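Local coordinates for OBG-type G domain-containing protein (Pyrococcus horikoshii, PDB 2E87) that binds GDP and is probably a GTP-binding protein of the Obg type, though its cellular role is unknown, at residues P9-A14 with Y149-R154; L249-F254 with P282-I287. One frame throughout, in Å; residues are numbered along the deposited sequence.

From the N terminus, the chain runs through 9-14, just before helix 14-30, and crosses five helical segments before interaction 1 brings 149-154, on helix 144-156, back against that opening loop. This long closure of more than 130 residues lies within the all-helical NOG1 N-terminal domain. The chain then enters the G domain, where interaction 2 closes a much shorter loop: strand 249-254, helix 264-277 and strand 283-287 form one beta-alpha-beta unit. The two closures follow in series, neither nesting nor crossing. The centres of interaction 1 and interaction 2 are about 43 Å apart, on opposite sides of the chain's centre; one ties the helical bundle together, the other the nucleotide-binding sheet.

Interaction 1: P9-A14 with Y149-R154. With SO4 (sulfate ion), chain C.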
loop_
_atom_site.group_PDB
_atom_site.type_symbol
_atom_site.label_atom_id
_atom_site.label_comp_id
_atom_site.label_asym_id
_atom_site.label_seq_id
_atom_site.Cartn_x
_atom_site.Cartn_y
_atom_site.Cartn_z
ATOM N N PRO A 9 0.278 4.596 -13.766
ATOM C CA PRO A 9 -0.360 5.440 -14.772
ATOM C C PRO A 9 -1.869 5.281 -14.874
ATOM O O PRO A 9 -2.451 4.287 -14.436
ATOM C CB PRO A 9 0.327 5.004 -16.050
ATOM C CG PRO A 9 0.428 3.517 -15.837
ATOM C CD PRO A 9 0.870 3.394 -14.383
ATOM N N THR A 10 -2.506 6.286 -15.447
ATOM C CA THR A 10 -3.934 6.225 -15.643
ATOM C C THR A 10 -4.118 5.172 -16.740
ATOM O O THR A 10 -3.410 5.176 -17.746
ATOM C CB THR A 10 -4.468 7.596 -16.083
ATOM O OG1 THR A 10 -4.421 8.496 -14.968
ATOM C CG2 THR A 10 -5.895 7.483 -16.582
ATOM N N VAL A 11 -5.040 4.248 -16.515
ATOM C CA VAL A 11 -5.315 3.181 -17.468
ATOM C C VAL A 11 -6.379 3.624 -18.459
ATOM O O VAL A 11 -7.460 4.044 -18.060
ATOM C CB VAL A 11 -5.832 1.923 -16.749
ATOM C CG1 VAL A 11 -6.238 0.894 -17.751
ATOM C CG2 VAL A 11 -4.767 1.371 -15.832
ATOM N N LEU A 12 -6.066 3.546 -19.746
ATOM C CA LEU A 12 -7.029 3.909 -20.778
ATOM C C LEU A 12 -8.145 2.855 -20.867
ATOM O O LEU A 12 -7.906 1.678 -20.623
ATOM C CB LEU A 12 -6.335 4.014 -22.137
ATOM C CG LEU A 12 -5.386 5.191 -22.396
ATOM C CD1 LEU A 12 -5.167 5.338 -23.909
ATOM C CD2 LEU A 12 -5.976 6.476 -21.863
ATOM N N THR A 13 -9.361 3.273 -21.199
ATOM C CA THR A 13 -10.466 2.318 -21.337
ATOM C C THR A 13 -10.329 1.594 -22.680
ATOM O O THR A 13 -9.602 2.047 -23.572
ATOM C CB THR A 13 -11.864 3.010 -21.293
ATOM O OG1 THR A 13 -12.026 3.863 -22.434
ATOM C CG2 THR A 13 -12.007 3.842 -20.034
ATOM N N ALA A 14 -11.017 0.465 -22.825
ATOM C CA ALA A 14 -10.941 -0.282 -24.076
ATOM C C ALA A 14 -11.193 0.652 -25.281
ATOM O O ALA A 14 -10.434 0.648 -26.248
ATOM C CB ALA A 14 -11.947 -1.430 -24.060
ATOM N N TYR A 149 -11.673 -1.051 -13.591
ATOM C CA TYR A 149 -11.412 -1.324 -12.185
ATOM C C TYR A 149 -9.988 -0.876 -11.806
ATOM O O TYR A 149 -9.794 -0.270 -10.759
ATOM C CB TYR A 149 -11.571 -2.810 -11.883
ATOM C CG TYR A 149 -10.788 -3.274 -10.668
ATOM C CD1 TYR A 149 -11.262 -3.054 -9.373
ATOM C CD2 TYR A 149 -9.543 -3.914 -10.819
ATOM C CE1 TYR A 149 -10.516 -3.460 -8.248
ATOM C CE2 TYR A 149 -8.793 -4.320 -9.708
ATOM C CZ TYR A 149 -9.282 -4.087 -8.427
ATOM O OH TYR A 149 -8.524 -4.464 -7.344
ATOM N N LEU A 150 -8.999 -1.172 -12.643
ATOM C CA LEU A 150 -7.624 -0.780 -12.324
ATOM C C LEU A 150 -7.486 0.732 -12.188
ATOM O O LEU A 150 -6.674 1.226 -11.410
ATOM C CB LEU A 150 -6.647 -1.287 -13.393
ATOM C CG LEU A 150 -6.351 -2.775 -13.286
ATOM C CD1 LEU A 150 -5.594 -3.236 -14.504
ATOM C CD2 LEU A 150 -5.554 -3.052 -12.013
ATOM N N ASN A 151 -8.300 1.471 -12.922
ATOM C CA ASN A 151 -8.206 2.910 -12.847
ATOM C C ASN A 151 -8.785 3.441 -11.545
ATOM O O ASN A 151 -8.310 4.457 -11.020
ATOM C CB ASN A 151 -8.890 3.532 -14.048
ATOM C CG ASN A 151 -8.201 4.782 -14.508
ATOM O OD1 ASN A 151 -6.985 4.916 -14.374
ATOM N ND2 ASN A 151 -8.963 5.703 -15.070
ATOM N N LYS A 152 -9.801 2.748 -11.025
ATOM C CA LYS A 152 -10.450 3.112 -9.763
ATOM C C LYS A 152 -9.585 2.643 -8.582
ATOM O O LYS A 152 -9.493 3.312 -7.557
ATOM C CB LYS A 152 -11.839 2.467 -9.650
ATOM C CG LYS A 152 -12.903 2.990 -10.624
ATOM C CD LYS A 152 -14.105 2.062 -10.634
ATOM C CE LYS A 152 -15.054 2.348 -11.794
ATOM N NZ LYS A 152 -16.040 1.235 -11.994
ATOM N N ALA A 153 -8.970 1.479 -8.714
ATOM C CA ALA A 153 -8.118 0.986 -7.639
ATOM C C ALA A 153 -6.936 1.959 -7.522
ATOM O O ALA A 153 -6.411 2.187 -6.435
ATOM C CB ALA A 153 -7.618 -0.406 -7.958
ATOM N N ARG A 154 -6.553 2.538 -8.659
ATOM C CA ARG A 154 -5.440 3.478 -8.725
ATOM C C ARG A 154 -5.713 4.722 -7.894
ATOM O O ARG A 154 -4.851 5.203 -7.164
ATOM C CB ARG A 154 -5.193 3.887 -10.174
ATOM C CG ARG A 154 -4.211 5.022 -10.338
ATOM C CD ARG A 154 -4.140 5.451 -11.793
ATOM N NE ARG A 154 -3.229 6.570 -12.008
ATOM C CZ ARG A 154 -3.350 7.758 -11.424
ATOM N NH1 ARG A 154 -4.348 7.991 -10.578
ATOM N NH2 ARG A 154 -2.471 8.717 -11.686
HETATM S S SO4 C . -4.239 11.953 -11.405
HETATM O O1 SO4 C . -3.250 12.223 -10.250
HETATM O O2 SO4 C . -4.672 13.248 -12.085
HETATM O O3 SO4 C . -3.463 11.108 -12.430
HETATM O O4 SO4 C . -5.493 11.276 -10.841
#
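Arg-154 turns CG anti to its backbone N (chi1 171°) and stays extended as far as NE, a reach that carries the guanidinium past Pro-9 O, with Thr-10 OG1 over one of its faces; Asn-151, with chi1 at -145°, swings its amide toward Val-11. The fold is the helical bundle of the NOG1 N-terminal domain, in which the irregular segment 9-14 leads into helix 14-30 and packs on helix 144-156. Here a helix side chain grips a loop backbone: Val-11 N donates a hydrogen bond to Asn-151 OD1, 3.0 Å long with an angle of 157° at the hydrogen. The donor stands well above the carbonyl plane, so the amide is met from over its face. Asparagine suits this place because its short side chain offers a carbonyl to the N-H of a residue outside any helix or strand. The same OD1 lies 3.6 Å from Thr-10 CG2.

Val-11 is the apolar foot of the loop, its CG2 resting 4.1 Å from Leu-150 CB. Leu-147 on the same helix and Val-64 of helix 38-67 also touch it, so a compact branched residue fits between two helices. Farther along, Thr-13 N-caps helix 14-30.

Arginine suits the outer end of the contact: its aliphatic part can lie against the loop while the charged tip reaches beyond it. Pro-9 O sits 3.3 Å from Arg-154 CD, near the guanidinium plane. NE makes a weak hydrogen bond to Met-8 O. A sulfate, probably from the crystallisation liquor, gathers Arg-154 and Lys-158 around it; Arg-154 NH2 comes within 2.7 Å of sulfate O3, while Arg-154 NH1 makes a weak 3.5 Å hydrogen bond to sulfate O4.

Interaction 2: L249-F254 with P282-I287; sequences LIIYIF and PFLVVI
Ile-250 meets Phe-283 where two neighbouring parallel strands of the G domain's central sheet run side by side, joined through helix 264-277 as a beta-alpha-beta crossover. Followed outward, Ile-250 CB stands over the centre of the Phe-283 ring, 3.9 Å from its centroid, a CH-pi contact. Ile-250 CG2, anti to the backbone N, reaches Phe-283 CE2 at 3.4 Å. CG1 carries the chain on to Ile-250 CD1, which ends 3.7 Å from Phe-283 CZ. A branched aliphatic residue can thus cover a flat ring, whose edge meets Tyr-252 CB.

The same face holds Phe-254, whose ring edge takes Val-285 CG1 at 3.6 Å from Phe-254 CD1. On the other face, Ile-251 CG1 packs on Leu-284 CD2 at 4.0 Å, and its CG2 on Val-286. Helix 323-350 covers this side, and Ile-253 lies near the GDP-binding residues Val-178 and Asn-288. Beta-branched residues suit such extended, buried strands.

Five backbone hydrogen bonds form the ladder, among them Val-286 N to Tyr-252 O at 2.9 Å. Proline suits the start because its carbonyl accepts from Ile-250 N although it has no N-H. The chemistry is therefore divided: the N-H and C=O groups of these five bonds satisfy one another, Ile-251 and Ile-253 bond to strand 169-173, and largely apolar side chains line both faces, where helices pack on them.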
loop_
_atom_site.group_PDB
_atom_site.type_symbol
_atom_site.label_atom_id
_atom_site.label_comp_id
_atom_site.label_asym_id
_atom_site.label_seq_id
_atom_site.Cartn_x
_atom_site.Cartn_y
_atom_site.Cartn_z
ATOM N N LEU A 249 7.038 -2.328 18.480
ATOM C CA LEU A 249 6.816 -2.166 19.907
ATOM C C LEU A 249 5.469 -1.486 20.128
ATOM O O LEU A 249 5.119 -0.524 19.453
ATOM C CB LEU A 249 7.905 -1.311 20.557
ATOM C CG LEU A 249 7.585 -0.932 22.012
ATOM C CD1 LEU A 249 7.565 -2.184 22.878
ATOM C CD2 LEU A 249 8.619 0.036 22.531
ATOM N N ILE A 250 4.717 -1.997 21.081
ATOM C CA ILE A 250 3.432 -1.426 21.382
ATOM C C ILE A 250 3.423 -0.832 22.776
ATOM O O ILE A 250 3.760 -1.511 23.740
ATOM C CB ILE A 250 2.328 -2.493 21.286
ATOM C CG1 ILE A 250 2.057 -2.821 19.811
ATOM C CG2 ILE A 250 1.079 -2.006 21.978
ATOM C CD1 ILE A 250 0.947 -3.817 19.608
ATOM N N ILE A 251 3.074 0.447 22.864
ATOM C CA ILE A 251 2.960 1.141 24.145
ATOM C C ILE A 251 1.471 1.201 24.454
ATOM O O ILE A 251 0.691 1.746 23.678
ATOM C CB ILE A 251 3.476 2.595 24.104
ATOM C CG1 ILE A 251 5.005 2.629 24.053
ATOM C CG2 ILE A 251 3.022 3.327 25.357
ATOM C CD1 ILE A 251 5.576 4.030 23.887
ATOM N N TYR A 252 1.070 0.629 25.578
ATOM C CA TYR A 252 -0.333 0.638 25.946
ATOM C C TYR A 252 -0.530 1.567 27.129
ATOM O O TYR A 252 0.032 1.341 28.203
ATOM C CB TYR A 252 -0.810 -0.758 26.329
ATOM C CG TYR A 252 -2.306 -0.840 26.318
ATOM C CD1 TYR A 252 -2.980 -1.258 25.175
ATOM C CD2 TYR A 252 -3.058 -0.395 27.406
ATOM C CE1 TYR A 252 -4.370 -1.221 25.104
ATOM C CE2 TYR A 252 -4.445 -0.359 27.346
ATOM C CZ TYR A 252 -5.095 -0.774 26.186
ATOM O OH TYR A 252 -6.466 -0.741 26.093
ATOM N N ILE A 253 -1.333 2.606 26.928
ATOM C CA ILE A 253 -1.592 3.568 27.980
ATOM C C ILE A 253 -2.912 3.336 28.714
ATOM O O ILE A 253 -3.966 3.218 28.086
ATOM C CB ILE A 253 -1.644 5.008 27.437
ATOM C CG1 ILE A 253 -0.369 5.342 26.655
ATOM C CG2 ILE A 253 -1.832 5.973 28.596
ATOM C CD1 ILE A 253 -0.368 6.741 26.048
ATOM N N PHE A 254 -2.826 3.271 30.041
ATOM C CA PHE A 254 -3.985 3.134 30.927
ATOM C C PHE A 254 -4.181 4.515 31.566
ATOM O O PHE A 254 -3.211 5.246 31.756
ATOM C CB PHE A 254 -3.720 2.161 32.081
ATOM C CG PHE A 254 -3.810 0.713 31.713
ATOM C CD1 PHE A 254 -2.657 -0.028 31.474
ATOM C CD2 PHE A 254 -5.046 0.076 31.647
ATOM C CE1 PHE A 254 -2.735 -1.383 31.181
ATOM C CE2 PHE A 254 -5.138 -1.272 31.356
ATOM C CZ PHE A 254 -3.982 -2.006 31.123
ATOM N N PRO A 282 6.690 -6.868 21.383
ATOM C CA PRO A 282 6.882 -6.523 22.799
ATOM C C PRO A 282 5.951 -5.376 23.193
ATOM O O PRO A 282 5.617 -4.520 22.359
ATOM C CB PRO A 282 8.352 -6.107 22.867
ATOM C CG PRO A 282 8.658 -5.668 21.428
ATOM C CD PRO A 282 7.934 -6.694 20.614
ATOM N N PHE A 283 5.535 -5.375 24.460
ATOM C CA PHE A 283 4.655 -4.345 25.023
ATOM C C PHE A 283 5.337 -3.554 26.143
ATOM O O PHE A 283 6.181 -4.065 26.887
ATOM C CB PHE A 283 3.371 -4.954 25.597
ATOM C CG PHE A 283 2.284 -5.190 24.585
ATOM C CD1 PHE A 283 2.414 -6.175 23.610
ATOM C CD2 PHE A 283 1.111 -4.451 24.632
ATOM C CE1 PHE A 283 1.384 -6.424 22.692
ATOM C CE2 PHE A 283 0.079 -4.684 23.727
ATOM C CZ PHE A 283 0.214 -5.676 22.752
ATOM N N LEU A 284 4.956 -2.286 26.234
ATOM C CA LEU A 284 5.455 -1.372 27.242
ATOM C C LEU A 284 4.205 -0.699 27.789
ATOM O O LEU A 284 3.566 0.105 27.107
ATOM C CB LEU A 284 6.374 -0.322 26.621
ATOM C CG LEU A 284 6.805 0.784 27.595
ATOM C CD1 LEU A 284 7.580 0.167 28.763
ATOM C CD2 LEU A 284 7.660 1.816 26.865
ATOM N N VAL A 285 3.835 -1.064 29.007
ATOM C CA VAL A 285 2.659 -0.498 29.643
ATOM C C VAL A 285 3.010 0.804 30.354
ATOM O O VAL A 285 3.977 0.885 31.113
ATOM C CB VAL A 285 2.072 -1.464 30.673
ATOM C CG1 VAL A 285 0.845 -0.848 31.299
ATOM C CG2 VAL A 285 1.746 -2.805 30.012
ATOM N N VAL A 286 2.224 1.831 30.087
ATOM C CA VAL A 286 2.425 3.118 30.702
ATOM C C VAL A 286 1.149 3.463 31.464
ATOM O O VAL A 286 0.040 3.275 30.950
ATOM C CB VAL A 286 2.704 4.198 29.623
ATOM C CG1 VAL A 286 2.367 5.566 30.157
ATOM C CG2 VAL A 286 4.178 4.169 29.211
ATOM N N ILE A 287 1.304 3.940 32.696
ATOM C CA ILE A 287 0.165 4.353 33.522
ATOM C C ILE A 287 0.196 5.886 33.530
ATOM O O ILE A 287 0.995 6.501 34.244
ATOM C CB ILE A 287 0.304 3.803 34.952
ATOM C CG1 ILE A 287 0.400 2.284 34.896
ATOM C CG2 ILE A 287 -0.875 4.219 35.796
ATOM C CD1 ILE A 287 0.342 1.605 36.251
#